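PDB 3GZA: putative alpha-L-fucosidase, which probably hydrolyses alpha-L-fucosidic linkages, releasing L-fucose from the ends of glycans. Local coordinates for residues A[91-96]-A[166-171]; A[78-83]-A[87-92]; A[194-199]-A[206-211]. All coordinates share one frame; numbering follows the deposited sequence.

Contact 1: A[91-96]-A[166-171]; sequences SDVNPY and VTELCT
Glu-168 reaches out from helix 148-171 to the loop at Ser-91 and Asp-92 and offers it both carboxylate oxygens, a worked example of one buried acid holding a turn that has no regular structure of its own. Glu-168 itself has CG anti to its carbonyl carbon (chi1 -70°) and an extended chain beyond, which carries the carboxylate clear of the helix. OE1 accepts the hydroxyl of Ser-91 on its syn lone pair, with OG and OE1 2.7 Å apart. OE2 accepts Asp-92 N, also on the syn side but 19° out of the carboxylate plane, at 2.8 Å between Asp-92 N and Glu-168 OE2. Two donors on two oxygens should fix the rotation of the group, and Trp-89 adds an indole N-H to OE1. While donating to Glu-168 OE1, Ser-91 OG also accepts two backbone N-H groups: Val-93 N at 3.1 Å, an ST turn, and Asn-94 N at 3.0 Å, an ST motif. Val-93 CG2 lies 3.8 Å from Glu-168 OE1, a methyl against the carboxylate. The carboxylate of Asp-92 stands nearly perpendicular to that of Glu-168, with Asp-92 OD2 and Glu-168 OE2 4.0 Å apart; the salt bridge from Arg-172 to Asp-92 probably eases this approach of like charges. Further on, Leu-169 turns to strand 124-129, and Thr-171 OG1 bonds back to the carbonyl of Thr-167. The contact thus ties the loop after strand 75-79 to the C-terminal part of helix 148-171, whose other sides pack on strand 124-129 through Val-166 and Leu-169 and on helix 196-202 through Val-166, Thr-167 and Cys-170.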
loop_
_atom_site.group_PDB
_atom_site.type_symbol
_atom_site.label_atom_id
_atom_site.label_comp_id
_atom_site.label_asym_id
_atom_site.label_seq_id
_atom_site.Cartn_x
_atom_site.Cartn_y
_atom_site.Cartn_z
ATOM N N SER A 91 -3.346 -10.457 -4.102
ATOM C CA SER A 91 -3.386 -10.549 -2.641
ATOM C C SER A 91 -4.563 -9.764 -2.085
ATOM O O SER A 91 -4.981 -8.773 -2.675
ATOM C CB SER A 91 -2.123 -9.924 -2.022
ATOM O OG SER A 91 -2.116 -10.026 -0.606
ATOM N N ASP A 92 -5.116 -10.282 -0.995
ATOM C CA ASP A 92 -6.188 -9.610 -0.253
ATOM C C ASP A 92 -5.692 -8.935 1.032
ATOM O O ASP A 92 -6.500 -8.466 1.848
ATOM C CB ASP A 92 -7.250 -10.631 0.071
ATOM C CG ASP A 92 -7.789 -11.294 -1.181
ATOM O OD1 ASP A 92 -8.203 -10.546 -2.104
ATOM O OD2 ASP A 92 -7.837 -12.558 -1.234
ATOM N N VAL A 93 -4.372 -8.921 1.204
ATOM C CA VAL A 93 -3.758 -8.343 2.389
ATOM C C VAL A 93 -2.685 -7.342 2.087
ATOM O O VAL A 93 -2.531 -6.376 2.863
ATOM C CB VAL A 93 -3.257 -9.443 3.402
ATOM C CG1 VAL A 93 -4.426 -10.358 3.801
ATOM C CG2 VAL A 93 -2.119 -10.281 2.795
ATOM N N ASN A 94 -1.940 -7.555 1.008
ATOM C CA ASN A 94 -0.966 -6.562 0.541
ATOM C C ASN A 94 -1.604 -5.843 -0.644
ATOM O O ASN A 94 -1.707 -6.442 -1.700
ATOM C CB ASN A 94 0.279 -7.268 0.039
ATOM C CG ASN A 94 1.325 -6.290 -0.500
ATOM O OD1 ASN A 94 1.153 -5.091 -0.431
ATOM N ND2 ASN A 94 2.370 -6.826 -1.124
ATOM N N PRO A 95 -2.087 -4.608 -0.471
ATOM C CA PRO A 95 -2.781 -3.905 -1.573
ATOM C C PRO A 95 -1.813 -3.482 -2.682
ATOM O O PRO A 95 -2.237 -3.166 -3.809
ATOM C CB PRO A 95 -3.357 -2.653 -0.897
ATOM C CG PRO A 95 -2.409 -2.422 0.300
ATOM C CD PRO A 95 -1.965 -3.792 0.738
ATOM N N TYR A 96 -0.516 -3.477 -2.361
ATOM C CA TYR A 96 0.533 -3.123 -3.314
ATOM C C TYR A 96 0.932 -4.356 -4.087
ATOM O O TYR A 96 1.945 -5.014 -3.819
ATOM C CB TYR A 96 1.743 -2.607 -2.549
ATOM C CG TYR A 96 2.757 -1.816 -3.315
ATOM C CD1 TYR A 96 2.385 -0.822 -4.214
ATOM C CD2 TYR A 96 4.115 -1.978 -3.081
ATOM C CE1 TYR A 96 3.330 -0.012 -4.846
ATOM C CE2 TYR A 96 5.047 -1.179 -3.741
ATOM C CZ TYR A 96 4.650 -0.211 -4.604
ATOM O OH TYR A 96 5.581 0.653 -5.165
ATOM N N VAL A 166 2.207 -14.989 3.557
ATOM C CA VAL A 166 2.718 -16.362 3.509
ATOM C C VAL A 166 1.562 -17.324 3.454
ATOM O O VAL A 166 1.596 -18.295 2.727
ATOM C CB VAL A 166 3.679 -16.622 4.665
ATOM C CG1 VAL A 166 4.101 -18.108 4.786
ATOM C CG2 VAL A 166 4.946 -15.753 4.545
ATOM N N THR A 167 0.518 -17.049 4.202
ATOM C CA THR A 167 -0.644 -17.955 4.212
ATOM C C THR A 167 -1.276 -17.997 2.816
ATOM O O THR A 167 -1.630 -19.087 2.316
ATOM C CB THR A 167 -1.677 -17.532 5.271
ATOM O OG1 THR A 167 -1.062 -17.558 6.564
ATOM C CG2 THR A 167 -2.886 -18.511 5.317
ATOM N N GLU A 168 -1.441 -16.845 2.192
ATOM C CA GLU A 168 -2.027 -16.830 0.828
ATOM C C GLU A 168 -1.191 -17.685 -0.099
ATOM O O GLU A 168 -1.722 -18.492 -0.897
ATOM C CB GLU A 168 -2.115 -15.396 0.276
ATOM C CG GLU A 168 -3.135 -14.530 0.958
ATOM C CD GLU A 168 -3.231 -13.129 0.401
ATOM O OE1 GLU A 168 -2.247 -12.641 -0.176
ATOM O OE2 GLU A 168 -4.318 -12.506 0.598
ATOM N N LEU A 169 0.114 -17.442 -0.084
ATOM C CA LEU A 169 1.039 -18.137 -0.986
ATOM C C LEU A 169 1.121 -19.622 -0.743
ATOM O O LEU A 169 1.328 -20.401 -1.689
ATOM C CB LEU A 169 2.391 -17.448 -0.979
ATOM C CG LEU A 169 2.377 -16.020 -1.557
ATOM C CD1 LEU A 169 3.587 -15.158 -1.120
ATOM C CD2 LEU A 169 2.179 -15.976 -3.122
ATOM N N CYS A 170 0.882 -20.031 0.504
ATOM C CA CYS A 170 0.926 -21.472 0.892
ATOM C C CYS A 170 -0.394 -22.193 0.764
ATOM O O CYS A 170 -0.441 -23.406 0.974
ATOM C CB CYS A 170 1.436 -21.637 2.326
ATOM S SG CYS A 170 3.202 -21.268 2.550
ATOM N N THR A 171 -1.480 -21.468 0.473
ATOM C CA THR A 171 -2.803 -22.100 0.387
ATOM C C THR A 171 -3.484 -22.005 -0.966
ATOM O O THR A 171 -4.395 -22.791 -1.217
ATOM C CB THR A 171 -3.780 -21.548 1.453
ATOM O OG1 THR A 171 -3.908 -20.109 1.275
ATOM C CG2 THR A 171 -3.227 -21.877 2.876
#

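Contact 2: A[78-83]-A[87-92]; sequences LTATHE and GLWQSD
Ala-80 and Leu-88 join the two arms of a tight loop at the C-terminal end of strand 75-79, one of the parallel strands of the TIM barrel. The bond is Leu-88 N to Ala-80 O, 2.9 Å long, nearly straight at 163° and lying in the carbonyl plane. The same oxygen also receives a CA-H...O contact from Gly-87 CA, so two neighbouring residues converge on it. Leu-88 holds CG anti to its carbonyl carbon (chi1 -56°) and sends CD1 back along the strand, 3.4 Å from Thr-79 O and 4.2 Å from Leu-78 CD1. Trp-89 takes a less common first torsion, with CG between the backbone N and the carbonyl carbon (chi1 77°), and this folds the indole back over its own loop. Its six-membered ring then meets the strand arm edge-on: Ala-80 O and Thr-81 CG2 both lie near the ring plane at CZ3, while Ser-91 CB sits over one face toward the rim. Without the indole of Trp-89, as with an alanine here, a gap is likely to open beside Ala-80 and Thr-81, and Glu-168 OE1 would lose its N-H donor. The fit leaves little room at Gly-87, where a CB would clash with that ring. Thr-81 turns OG1 to Gly-130 N, while its methyl CG2 rests 3.6 Å from Trp-89 CZ3.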
loop_
_atom_site.group_PDB
_atom_site.type_symbol
_atom_site.label_atom_id
_atom_site.label_comp_id
_atom_site.label_asym_id
_atom_site.label_seq_id
_atom_site.Cartn_x
_atom_site.Cartn_y
_atom_site.Cartn_z
ATOM N N LEU A 78 9.971 -18.190 -7.998
ATOM C CA LEU A 78 9.693 -16.815 -8.362
ATOM C C LEU A 78 9.605 -15.910 -7.160
ATOM O O LEU A 78 9.053 -16.293 -6.148
ATOM C CB LEU A 78 8.318 -16.748 -9.074
ATOM C CG LEU A 78 7.793 -15.358 -9.426
ATOM C CD1 LEU A 78 8.734 -14.574 -10.384
ATOM C CD2 LEU A 78 6.333 -15.384 -10.013
ATOM N N THR A 79 10.213 -14.728 -7.260
ATOM C CA THR A 79 10.102 -13.712 -6.235
ATOM C C THR A 79 8.692 -13.127 -6.230
ATOM O O THR A 79 8.352 -12.266 -7.062
ATOM C CB THR A 79 11.114 -12.579 -6.430
ATOM O OG1 THR A 79 10.888 -11.983 -7.705
ATOM C CG2 THR A 79 12.559 -13.073 -6.365
ATOM N N ALA A 80 7.850 -13.582 -5.317
ATOM C CA ALA A 80 6.535 -13.010 -5.140
ATOM C C ALA A 80 6.608 -11.580 -4.649
ATOM O O ALA A 80 5.786 -10.748 -5.037
ATOM C CB ALA A 80 5.711 -13.857 -4.180
ATOM N N THR A 81 7.531 -11.337 -3.737
ATOM C CA THR A 81 7.955 -9.978 -3.326
ATOM C C THR A 81 9.490 -10.005 -3.208
ATOM O O THR A 81 10.116 -11.086 -3.170
ATOM C CB THR A 81 7.478 -9.509 -1.970
ATOM O OG1 THR A 81 8.016 -10.378 -0.926
ATOM C CG2 THR A 81 5.931 -9.481 -1.889
ATOM N N HIS A 82 10.079 -8.811 -3.163
ATOM C CA HIS A 82 11.501 -8.667 -3.047
ATOM C C HIS A 82 11.779 -7.506 -2.103
ATOM O O HIS A 82 11.717 -7.701 -0.888
ATOM C CB HIS A 82 12.209 -8.653 -4.402
ATOM C CG HIS A 82 13.687 -8.691 -4.293
ATOM N ND1 HIS A 82 14.459 -7.574 -4.440
ATOM C CD2 HIS A 82 14.538 -9.708 -4.018
ATOM C CE1 HIS A 82 15.731 -7.890 -4.271
ATOM N NE2 HIS A 82 15.812 -9.185 -3.986
ATOM N N GLU A 83 12.074 -6.298 -2.614
ATOM C CA GLU A 83 12.392 -5.160 -1.789
ATOM C C GLU A 83 11.440 -3.979 -1.895
ATOM O O GLU A 83 11.387 -3.179 -0.983
ATOM C CB GLU A 83 13.791 -4.633 -2.140
ATOM C CG GLU A 83 14.937 -5.599 -1.769
ATOM C CD GLU A 83 16.249 -5.270 -2.462
ATOM O OE1 GLU A 83 16.247 -4.542 -3.499
ATOM O OE2 GLU A 83 17.271 -5.809 -2.031
ATOM N N GLY A 87 3.789 -6.995 -4.720
ATOM C CA GLY A 87 3.565 -8.398 -4.840
ATOM C C GLY A 87 3.005 -8.864 -6.180
ATOM O O GLY A 87 2.058 -8.301 -6.691
ATOM N N LEU A 88 3.587 -9.921 -6.732
ATOM C CA LEU A 88 3.230 -10.453 -8.051
ATOM C C LEU A 88 2.075 -11.456 -8.037
ATOM O O LEU A 88 2.044 -12.406 -8.826
ATOM C CB LEU A 88 4.458 -11.075 -8.723
ATOM C CG LEU A 88 5.667 -10.142 -8.881
ATOM C CD1 LEU A 88 6.740 -10.904 -9.702
ATOM C CD2 LEU A 88 5.265 -8.843 -9.563
ATOM N N TRP A 89 1.069 -11.226 -7.198
ATOM C CA TRP A 89 -0.097 -12.085 -7.127
ATOM C C TRP A 89 -1.316 -11.235 -6.763
ATOM O O TRP A 89 -1.182 -10.051 -6.445
ATOM C CB TRP A 89 0.104 -13.281 -6.168
ATOM C CG TRP A 89 0.015 -13.023 -4.684
ATOM C CD1 TRP A 89 -1.023 -13.351 -3.868
ATOM C CD2 TRP A 89 1.004 -12.407 -3.832
ATOM N NE1 TRP A 89 -0.724 -13.018 -2.577
ATOM C CE2 TRP A 89 0.505 -12.443 -2.529
ATOM C CE3 TRP A 89 2.286 -11.908 -4.034
ATOM C CZ2 TRP A 89 1.206 -11.891 -1.449
ATOM C CZ3 TRP A 89 3.015 -11.395 -2.937
ATOM C CH2 TRP A 89 2.455 -11.394 -1.673
ATOM N N GLN A 90 -2.476 -11.896 -6.772
ATOM C CA GLN A 90 -3.755 -11.291 -6.355
ATOM C C GLN A 90 -3.872 -11.437 -4.831
ATOM O O GLN A 90 -4.481 -12.373 -4.333
ATOM C CB GLN A 90 -4.912 -11.989 -7.020
ATOM C CG GLN A 90 -5.008 -11.642 -8.493
ATOM C CD GLN A 90 -5.584 -10.243 -8.766
ATOM O OE1 GLN A 90 -6.671 -9.901 -8.290
ATOM N NE2 GLN A 90 -4.848 -9.450 -9.536
ATOM N N SER A 91 -3.346 -10.457 -4.102
ATOM C CA SER A 91 -3.386 -10.549 -2.641
ATOM C C SER A 91 -4.563 -9.764 -2.085
ATOM O O SER A 91 -4.981 -8.773 -2.675
ATOM C CB SER A 91 -2.123 -9.924 -2.022
ATOM O OG SER A 91 -2.116 -10.026 -0.606
ATOM N N ASP A 92 -5.116 -10.282 -0.995
ATOM C CA ASP A 92 -6.188 -9.610 -0.253
ATOM C C ASP A 92 -5.692 -8.935 1.032
ATOM O O ASP A 92 -6.500 -8.466 1.848
ATOM C CB ASP A 92 -7.250 -10.631 0.071
ATOM C CG ASP A 92 -7.789 -11.294 -1.181
ATOM O OD1 ASP A 92 -8.203 -10.546 -2.104
ATOM O OD2 ASP A 92 -7.837 -12.558 -1.234
#

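Contact 3: A[194-199]-A[206-211]; sequences DVEPIV and CLFYHN
Phe-208 of strand 207-209 presses its ring against Val-195, Glu-196 and Val-199 of segment 194-199, in the helix-to-strand half of a beta-alpha-beta unit of the TIM barrel that begins with strand 178-181 and runs through helix 196-202. Apolar packing comes first. With CG anti to its own nitrogen (chi1 180°), Phe-208 extends from the strand to the helix, and two valine methyls meet the rim of its ring close to the ring plane. Val-199 CG2 lies 3.9 Å from Phe-208 CD1, and Val-195 CG2 lies 4.0 Å from Phe-208 CE1, the latter side chain crossing the phenyl at about a right angle. Val-199 is forked, so its other methyl, CG1, turns to Cys-206 and comes within 4.4 Å of Cys-206 CB.

A CH-pi contact supplies the second kind of interaction. Glu-196 lays its aliphatic stem over one face of the ring, CG standing 4.2 Å from the centroid and only 8° off the normal. The acid therefore spends its methylenes on the phenyl and carries its carboxylate past it, where OE2 forms a salt bridge with Arg-214, a residue that also touches Phe-208.

Beyond Phe-208, Tyr-209 and His-210, joined by a cis peptide bond, hydrogen-bond a molecule probably from the crystallisation liquor through Tyr-209 OH and His-210 NE2. Polar contact between the two segments themselves runs through water. Asn-211 has its carbonyl oxygen engaged by the backbone N-H groups of Asp-213 and Arg-214, which orients the amide and leaves ND2 facing the helix. The bridging water donates to Glu-196 OE1 at 2.9 Å and accepts from Asn-211 ND2 at 3.0 Å.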
loop_
_atom_site.group_PDB
_atom_site.type_symbol
_atom_site.label_atom_id
_atom_site.label_comp_id
_atom_site.label_asym_id
_atom_site.label_seq_id
_atom_site.Cartn_x
_atom_site.Cartn_y
_atom_site.Cartn_z
ATOM N N ASP A 194 5.882 -15.149 12.429
ATOM C CA ASP A 194 5.844 -16.506 12.908
ATOM C C ASP A 194 5.319 -17.389 11.764
ATOM O O ASP A 194 4.157 -17.830 11.736
ATOM C CB ASP A 194 4.987 -16.601 14.140
ATOM C CG ASP A 194 5.217 -17.894 14.929
ATOM O OD1 ASP A 194 6.080 -18.730 14.518
ATOM O OD2 ASP A 194 4.499 -18.097 15.925
ATOM N N VAL A 195 6.245 -17.669 10.839
ATOM C CA VAL A 195 5.915 -18.343 9.585
ATOM C C VAL A 195 6.117 -19.852 9.533
ATOM O O VAL A 195 5.496 -20.527 8.716
ATOM C CB VAL A 195 6.650 -17.677 8.377
ATOM C CG1 VAL A 195 6.053 -16.259 8.114
ATOM C CG2 VAL A 195 8.183 -17.582 8.608
ATOM N N GLU A 196 6.961 -20.401 10.393
ATOM C CA GLU A 196 7.239 -21.818 10.314
ATOM C C GLU A 196 5.960 -22.623 10.566
ATOM O O GLU A 196 5.707 -23.594 9.839
ATOM C CB GLU A 196 8.383 -22.252 11.253
ATOM C CG GLU A 196 8.784 -23.662 10.974
ATOM C CD GLU A 196 9.559 -24.325 12.092
ATOM O OE1 GLU A 196 10.044 -23.641 13.042
ATOM O OE2 GLU A 196 9.680 -25.579 12.017
ATOM N N PRO A 197 5.126 -22.225 11.541
ATOM C CA PRO A 197 3.900 -23.015 11.723
ATOM C C PRO A 197 2.956 -22.975 10.551
ATOM O O PRO A 197 2.199 -23.933 10.346
ATOM C CB PRO A 197 3.229 -22.354 12.924
ATOM C CG PRO A 197 4.323 -21.685 13.646
ATOM C CD PRO A 197 5.249 -21.199 12.611
ATOM N N ILE A 198 2.965 -21.868 9.830
ATOM C CA ILE A 198 2.102 -21.714 8.634
ATOM C C ILE A 198 2.578 -22.669 7.536
ATOM O O ILE A 198 1.786 -23.413 6.954
ATOM C CB ILE A 198 2.096 -20.276 8.126
ATOM C CG1 ILE A 198 1.516 -19.336 9.160
ATOM C CG2 ILE A 198 1.272 -20.141 6.818
ATOM C CD1 ILE A 198 1.783 -17.882 8.784
ATOM N N VAL A 199 3.881 -22.688 7.308
ATOM C CA VAL A 199 4.459 -23.567 6.290
ATOM C C VAL A 199 4.249 -25.022 6.739
ATOM O O VAL A 199 3.836 -25.898 5.952
ATOM C CB VAL A 199 5.923 -23.213 6.010
ATOM C CG1 VAL A 199 6.529 -24.254 5.009
ATOM C CG2 VAL A 199 6.047 -21.790 5.502
ATOM N N CYS A 206 7.102 -28.989 1.966
ATOM C CA CYS A 206 7.824 -27.874 1.390
ATOM C C CYS A 206 9.092 -27.546 2.151
ATOM O O CYS A 206 9.097 -27.515 3.367
ATOM C CB CYS A 206 6.891 -26.646 1.327
ATOM S SG CYS A 206 7.581 -25.128 0.649
ATOM N N LEU A 207 10.189 -27.303 1.442
ATOM C CA LEU A 207 11.438 -26.917 2.097
ATOM C C LEU A 207 11.262 -25.540 2.669
ATOM O O LEU A 207 10.850 -24.617 1.967
ATOM C CB LEU A 207 12.613 -26.938 1.124
ATOM C CG LEU A 207 12.955 -28.297 0.497
ATOM C CD1 LEU A 207 13.687 -28.139 -0.906
ATOM C CD2 LEU A 207 13.715 -29.214 1.491
ATOM N N PHE A 208 11.597 -25.402 3.934
ATOM C CA PHE A 208 11.469 -24.130 4.671
ATOM C C PHE A 208 12.873 -23.496 4.729
ATOM O O PHE A 208 13.801 -24.052 5.354
ATOM C CB PHE A 208 10.940 -24.375 6.070
ATOM C CG PHE A 208 10.786 -23.124 6.885
ATOM C CD1 PHE A 208 9.635 -22.339 6.796
ATOM C CD2 PHE A 208 11.815 -22.707 7.737
ATOM C CE1 PHE A 208 9.515 -21.188 7.535
ATOM C CE2 PHE A 208 11.689 -21.559 8.467
ATOM C CZ PHE A 208 10.553 -20.802 8.387
ATOM N N TYR A 209 13.050 -22.352 4.050
ATOM C CA TYR A 209 14.341 -21.702 3.977
ATOM C C TYR A 209 14.121 -20.210 4.153
ATOM O O TYR A 209 13.832 -19.511 3.161
ATOM C CB TYR A 209 15.016 -22.080 2.657
ATOM C CG TYR A 209 16.344 -21.450 2.490
ATOM C CD1 TYR A 209 17.437 -21.887 3.208
ATOM C CD2 TYR A 209 16.528 -20.411 1.599
ATOM C CE1 TYR A 209 18.660 -21.276 3.079
ATOM C CE2 TYR A 209 17.776 -19.762 1.501
ATOM C CZ TYR A 209 18.812 -20.202 2.254
ATOM O OH TYR A 209 20.059 -19.630 2.248
ATOM N N HIS A 210 14.300 -19.633 5.342
ATOM C CA HIS A 210 14.807 -20.193 6.580
ATOM C C HIS A 210 14.570 -19.131 7.639
ATOM O O HIS A 210 14.200 -18.013 7.322
ATOM C CB HIS A 210 16.327 -20.459 6.488
ATOM C CG HIS A 210 17.116 -19.280 6.055
ATOM N ND1 HIS A 210 17.898 -18.543 6.911
ATOM C CD2 HIS A 210 17.264 -18.715 4.823
ATOM C CE1 HIS A 210 18.486 -17.569 6.231
ATOM N NE2 HIS A 210 18.147 -17.671 4.958
ATOM N N ASN A 211 14.751 -19.491 8.901
ATOM C CA ASN A 211 14.716 -18.500 9.974
ATOM C C ASN A 211 15.671 -18.916 11.096
ATOM O O ASN A 211 16.457 -19.855 10.934
ATOM C CB ASN A 211 13.301 -18.189 10.440
ATOM C CG ASN A 211 12.695 -19.275 11.292
ATOM O OD1 ASN A 211 13.299 -20.334 11.510
ATOM N ND2 ASN A 211 11.463 -19.036 11.747
HETATM O O HOH W 1 10.224 -20.880 13.753
#

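From the N terminus, contact 2 comes first, closing the short loop in which the chain leaves strand 75-79 and turns back at 87-92. Contact 1 opens on the last two residues of that segment, Ser-91 and Asp-92, and closes a much longer excursion, through helix 110-121 and strand 124-129, on helix 148-171. Contact 3 follows in series, a local closure between helix 196-202 and strand 207-209. Contacts 1 and 2 overlap in sequence but do not nest, and they touch where Leu-169 packs on Trp-89. Helix 148-171 also meets contact 3, through Val-166 against Val-195, and so joins neighbouring beta-alpha units on the outside of the barrel; contacts 2 and 3 reach the same sheet without touching.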